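Local coordinates for protein hydrogenase maturation factor (Thermoanaerobacter tengcongensis, PDB 3VTI) that probably takes part in [NiFe]-hydrogenase maturation, accepting a carbamoyl group from HypF and dehydrating it with ATP towards a nitrile, at residues Pro143-Leu148 / Val254-Arg259; Glu225-Lys230 / Val290-Ile295. All blocks are in the same frame, centred on the assembly; numbering follows the deposited sequence.

Overall arrangement
Both contacts belong to the AIR synthase-related C-terminal part of the chain and reach the same seven-stranded mixed sheet. Contact 1 is a true strand pairing, in which strand 254-257 joins strand 146-149. Contact 2 instead packs the loop leaving strand 219-223 against strand 290-293, farther across the sheet. Strands 279-285 and 219-223 lie between the two pairings, and the centres of the contacts are about 15 Å apart, with nearest atoms about 8 Å apart. Contact 1 runs closer to the metal: the side chain of Val254 is about 7 Å from that of Asp199, a magnesium ligand with Asp22 and Asp60, and about 10 Å from the ion. Contact 2 lies away from this site.

Contact 1: residues Pro143-Leu148 / Val254-Arg259; sequences PGDIVL and VVVVER
Leu148 and Val257 meet at about a right angle, methyl against methyl: CD1 of Leu148 comes to 3.7 Å from Val257 CG2. Ile146 joins them on this face, its CB 4.1 Å from the same CG2. With Val257 CG1 anti to the carbonyl carbon (chi1 -62°), CG2 is left between the backbone N and the carbonyl carbon, facing both partners. Across the other face Val147 CG1 reaches Val254 CG1 at 4.0 Å. The valines and Ile146 are beta-branched, which suits extended strands, whereas the longer chain of Leu148 lets CD1 reach Val257. Ile146 with Val257, and Leu148 with Val255, each exchange two backbone hydrogen bonds.

At the strand end Asp145 lays its CB across Val256 CG1 (3.5 Å), while its OD2 accepts a bond from Lys142 N and forms a weak, long ion pair with Lys195. An alanine here removes the carboxylate and would probably leave Lys142 N without its acceptor and Lys195 without its weak ionic partner. Gly144 suits its positive phi (109°), where a CB would run into the carbonyl O of Pro143. CD of Arg259 lies 3.4 Å from Gly144 O, and the chain runs on to a salt bridge of NH2 with Glu283.

Ile146, Leu148 and Val257 face helix 262-270, and the pair sits between strand 279-285, beside 146-149, and edge strand 194-198, beside 254-257.

Contact 2: residues Glu225-Lys230 / Val290-Ile295; sequences EKLPVK and VTINTI
Leu227 and Ile292 supply the apolar part, touching through their terminal methyls: CD1 of Leu227 lies 3.9 Å from CD1 of Ile292, the two side chains meeting at a slant. Ile292 reaches across because its chain is fully extended, with CG1 anti to the backbone N (chi1 -179°) and CD1 carrying on in the same direction. Both are buried, where branched aliphatic side chains fill apolar surroundings, and the beta-branching of isoleucine suits the strand: Leu227 also packs on Ile281, and Ile292 on Ile222 and Val302.

The polar part is a matter of proximity rather than bonding. Glu225 bends at chi2 (-81°) and sets its carboxylate alongside the backbone of 293-295. OE1 lies 3.1 Å from Ile295 N, but the angle is too poor for a hydrogen bond; OE2 is 3.3 Å from Asn293 O, where two acceptors face each other. No hydrogen bond therefore joins the segments. Glu225 is exposed, where a charged carboxylate can be solvated. Asn293 directs its own amide elsewhere, OD1 accepting a bond from Lys221 NZ.

Strand 290-293 runs parallel to 219-223, which lies between it and strand 279-285. The loop 225-230 leaves 219-223 for helix 231-240, with Lys230 at the N-cap position of that helix, and Leu227 packs against both flanking strands. This is a strand-to-helix connection folded over its own sheet, part of the alpha/beta C-terminal domain of AIR synthase-related proteins.

Contact 1: residues Pro143-Leu148 / Val254-Arg259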
loop_
_atom_site.group_PDB
_atom_site.type_symbol
_atom_site.label_atom_id
_atom_site.label_comp_id
_atom_site.label_asym_id
_atom_site.label_seq_id
_atom_site.Cartn_x
_atom_site.Cartn_y
_atom_site.Cartn_z
ATOM N N PRO C 143 26.657 15.066 27.073
ATOM C CA PRO C 143 28.081 14.811 26.811
ATOM C C PRO C 143 28.723 13.954 27.906
ATOM O O PRO C 143 28.533 14.220 29.095
ATOM C CB PRO C 143 28.692 16.213 26.814
ATOM C CG PRO C 143 27.574 17.112 26.456
ATOM C CD PRO C 143 26.359 16.511 27.087
ATOM N N GLY C 144 29.463 12.928 27.501
ATOM C CA GLY C 144 30.037 11.974 28.445
ATOM C C GLY C 144 29.376 10.606 28.390
ATOM O O GLY C 144 29.938 9.621 28.874
ATOM N N ASP C 145 28.179 10.549 27.812
ATOM C CA ASP C 145 27.449 9.295 27.641
ATOM C C ASP C 145 28.147 8.417 26.621
ATOM O O ASP C 145 28.860 8.919 25.745
ATOM C CB ASP C 145 26.022 9.556 27.145
ATOM C CG ASP C 145 25.112 10.129 28.213
ATOM O OD1 ASP C 145 25.365 9.911 29.416
ATOM O OD2 ASP C 145 24.124 10.795 27.838
ATOM N N ILE C 146 27.915 7.111 26.726
ATOM C CA ILE C 146 28.504 6.123 25.823
ATOM C C ILE C 146 27.446 5.590 24.865
ATOM O O ILE C 146 26.289 5.402 25.240
ATOM C CB ILE C 146 29.155 4.955 26.615
ATOM C CG1 ILE C 146 30.239 5.476 27.580
ATOM C CG2 ILE C 146 29.688 3.867 25.681
ATOM C CD1 ILE C 146 31.464 6.122 26.922
ATOM N N VAL C 147 27.853 5.363 23.620
ATOM C CA VAL C 147 26.967 4.845 22.600
ATOM C C VAL C 147 27.320 3.398 22.326
ATOM O O VAL C 147 28.478 3.076 22.067
ATOM C CB VAL C 147 27.093 5.647 21.296
ATOM C CG1 VAL C 147 25.968 5.286 20.334
ATOM C CG2 VAL C 147 27.064 7.130 21.587
ATOM N N LEU C 148 26.312 2.535 22.379
ATOM C CA LEU C 148 26.469 1.129 22.040
ATOM C C LEU C 148 25.517 0.725 20.912
ATOM O O LEU C 148 24.465 1.352 20.705
ATOM C CB LEU C 148 26.215 0.252 23.269
ATOM C CG LEU C 148 27.161 0.398 24.457
ATOM C CD1 LEU C 148 26.682 1.462 25.425
ATOM C CD2 LEU C 148 27.292 -0.921 25.164
ATOM N N VAL C 254 20.362 0.914 18.923
ATOM C CA VAL C 254 21.394 1.848 19.364
ATOM C C VAL C 254 21.059 2.305 20.772
ATOM O O VAL C 254 19.940 2.749 21.047
ATOM C CB VAL C 254 21.461 3.082 18.446
ATOM C CG1 VAL C 254 22.392 4.170 19.026
ATOM C CG2 VAL C 254 21.899 2.673 17.044
ATOM N N VAL C 255 22.035 2.212 21.659
ATOM C CA VAL C 255 21.828 2.545 23.060
ATOM C C VAL C 255 22.772 3.624 23.538
ATOM O O VAL C 255 23.965 3.542 23.337
ATOM C CB VAL C 255 22.089 1.334 23.962
ATOM C CG1 VAL C 255 21.510 1.557 25.345
ATOM C CG2 VAL C 255 21.550 0.061 23.338
ATOM N N VAL C 256 22.222 4.624 24.200
ATOM C CA VAL C 256 23.030 5.619 24.892
ATOM C C VAL C 256 22.867 5.416 26.403
ATOM O O VAL C 256 21.747 5.263 26.883
ATOM C CB VAL C 256 22.642 7.059 24.467
ATOM C CG1 VAL C 256 23.601 8.065 25.035
ATOM C CG2 VAL C 256 22.634 7.175 22.950
ATOM N N VAL C 257 23.983 5.400 27.137
ATOM C CA VAL C 257 23.980 5.144 28.589
ATOM C C VAL C 257 24.889 6.089 29.365
ATOM O O VAL C 257 25.769 6.728 28.789
ATOM C CB VAL C 257 24.437 3.693 28.947
ATOM C CG1 VAL C 257 23.510 2.672 28.358
ATOM C CG2 VAL C 257 25.855 3.436 28.472
ATOM N N GLU C 258 24.685 6.155 30.677
ATOM C CA GLU C 258 25.630 6.824 31.560
ATOM C C GLU C 258 26.988 6.136 31.512
ATOM O O GLU C 258 27.081 4.905 31.439
ATOM C CB GLU C 258 25.120 6.871 33.002
ATOM C CG GLU C 258 24.077 7.946 33.252
ATOM C CD GLU C 258 24.209 8.582 34.624
ATOM O OE1 GLU C 258 25.299 9.111 34.923
ATOM O OE2 GLU C 258 23.220 8.562 35.395
ATOM N N ARG C 259 28.032 6.954 31.566
ATOM C CA ARG C 259 29.407 6.507 31.438
ATOM C C ARG C 259 29.743 5.288 32.312
ATOM O O ARG C 259 30.350 4.328 31.828
ATOM C CB ARG C 259 30.345 7.671 31.768
ATOM C CG ARG C 259 31.681 7.606 31.065
ATOM C CD ARG C 259 32.418 8.934 31.131
ATOM N NE ARG C 259 33.238 9.148 29.934
ATOM C CZ ARG C 259 34.494 8.729 29.796
ATOM N NH1 ARG C 259 35.084 8.061 30.775
ATOM N NH2 ARG C 259 35.163 8.977 28.676
#

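Contact 2: residues Glu225-Lys230 / Val290-Ile295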
loop_
_atom_site.group_PDB
_atom_site.type_symbol
_atom_site.label_atom_id
_atom_site.label_comp_id
_atom_site.label_asym_id
_atom_site.label_seq_id
_atom_site.Cartn_x
_atom_site.Cartn_y
_atom_site.Cartn_z
ATOM N N GLU C 225 37.019 1.083 13.908
ATOM C CA GLU C 225 37.493 -0.228 14.368
ATOM C C GLU C 225 36.545 -0.953 15.325
ATOM O O GLU C 225 36.632 -2.171 15.481
ATOM C CB GLU C 225 38.875 -0.111 15.030
ATOM C CG GLU C 225 39.020 1.050 16.017
ATOM C CD GLU C 225 39.283 2.383 15.311
ATOM O OE1 GLU C 225 40.303 2.472 14.594
ATOM O OE2 GLU C 225 38.469 3.330 15.455
ATOM N N LYS C 226 35.648 -0.201 15.958
ATOM C CA LYS C 226 34.729 -0.754 16.943
ATOM C C LYS C 226 33.360 -1.097 16.375
ATOM O O LYS C 226 32.522 -1.629 17.093
ATOM C CB LYS C 226 34.573 0.207 18.130
ATOM C CG LYS C 226 35.755 0.211 19.104
ATOM C CD LYS C 226 35.834 -1.094 19.899
ATOM C CE LYS C 226 37.226 -1.318 20.469
ATOM N NZ LYS C 226 38.193 -1.747 19.413
ATOM N N LEU C 227 33.135 -0.811 15.097
ATOM C CA LEU C 227 31.828 -1.057 14.477
ATOM C C LEU C 227 31.669 -2.509 14.026
ATOM O O LEU C 227 32.475 -3.006 13.237
ATOM C CB LEU C 227 31.578 -0.097 13.309
ATOM C CG LEU C 227 31.558 1.408 13.620
ATOM C CD1 LEU C 227 31.601 2.261 12.345
ATOM C CD2 LEU C 227 30.362 1.784 14.489
ATOM N N PRO C 228 30.640 -3.201 14.554
ATOM C CA PRO C 228 30.403 -4.598 14.200
ATOM C C PRO C 228 29.690 -4.745 12.860
ATOM O O PRO C 228 28.681 -4.076 12.602
ATOM C CB PRO C 228 29.519 -5.115 15.346
ATOM C CG PRO C 228 28.816 -3.924 15.846
ATOM C CD PRO C 228 29.708 -2.729 15.594
ATOM N N VAL C 229 30.215 -5.624 12.020
ATOM C CA VAL C 229 29.673 -5.807 10.685
ATOM C C VAL C 229 30.121 -7.156 10.141
ATOM O O VAL C 229 31.326 -7.472 10.170
ATOM C CB VAL C 229 30.103 -4.632 9.729
ATOM C CG1 VAL C 229 31.625 -4.429 9.735
ATOM C CG2 VAL C 229 29.561 -4.836 8.320
ATOM N N LYS C 230 29.158 -7.954 9.671
ATOM C CA LYS C 230 29.463 -9.248 9.068
ATOM C C LYS C 230 30.293 -9.027 7.821
ATOM O O LYS C 230 30.040 -8.094 7.062
ATOM C CB LYS C 230 28.189 -10.025 8.729
ATOM C CG LYS C 230 27.359 -10.434 9.945
ATOM C CD LYS C 230 26.156 -11.279 9.558
ATOM C CE LYS C 230 25.071 -11.219 10.637
ATOM N NZ LYS C 230 25.401 -11.968 11.878
ATOM N N VAL C 290 28.379 14.992 14.175
ATOM C CA VAL C 290 28.454 13.541 14.124
ATOM C C VAL C 290 29.712 13.142 13.367
ATOM O O VAL C 290 29.795 13.310 12.147
ATOM C CB VAL C 290 27.186 12.909 13.481
ATOM C CG1 VAL C 290 27.274 11.372 13.492
ATOM C CG2 VAL C 290 25.933 13.370 14.208
ATOM N N THR C 291 30.684 12.613 14.110
ATOM C CA THR C 291 32.016 12.327 13.584
ATOM C C THR C 291 32.432 10.867 13.774
ATOM O O THR C 291 32.029 10.213 14.732
ATOM C CB THR C 291 33.079 13.239 14.245
ATOM O OG1 THR C 291 33.124 12.991 15.656
ATOM C CG2 THR C 291 32.769 14.719 13.996
ATOM N N ILE C 292 33.251 10.369 12.855
ATOM C CA ILE C 292 33.803 9.017 12.953
ATOM C C ILE C 292 35.332 9.038 12.910
ATOM O O ILE C 292 35.935 9.660 12.035
ATOM C CB ILE C 292 33.231 8.068 11.859
ATOM C CG1 ILE C 292 33.821 6.660 12.001
ATOM C CG2 ILE C 292 33.452 8.642 10.460
ATOM C CD1 ILE C 292 33.213 5.627 11.087
ATOM N N ASN C 293 35.946 8.359 13.871
ATOM C CA ASN C 293 37.397 8.242 13.937
ATOM C C ASN C 293 37.876 6.939 13.322
ATOM O O ASN C 293 37.359 5.867 13.646
ATOM C CB ASN C 293 37.885 8.331 15.387
ATOM C CG ASN C 293 38.298 9.736 15.787
ATOM O OD1 ASN C 293 37.681 10.721 15.384
ATOM N ND2 ASN C 293 39.351 9.831 16.593
ATOM N N THR C 294 38.861 7.038 12.434
ATOM C CA THR C 294 39.518 5.862 11.870
ATOM C C THR C 294 40.688 5.457 12.772
ATOM O O THR C 294 40.938 6.095 13.808
ATOM C CB THR C 294 40.025 6.115 10.427
ATOM O OG1 THR C 294 41.134 7.025 10.454
ATOM C CG2 THR C 294 38.920 6.683 9.537
ATOM N N ILE C 295 41.390 4.390 12.385
ATOM C CA ILE C 295 42.629 3.987 13.058
ATOM C C ILE C 295 43.654 5.132 13.041
ATOM O O ILE C 295 43.832 5.809 12.014
ATOM C CB ILE C 295 43.252 2.674 12.460
ATOM C CG1 ILE C 295 43.405 2.761 10.928
ATOM C CG2 ILE C 295 42.426 1.450 12.843
ATOM C CD1 ILE C 295 44.320 1.689 10.312
#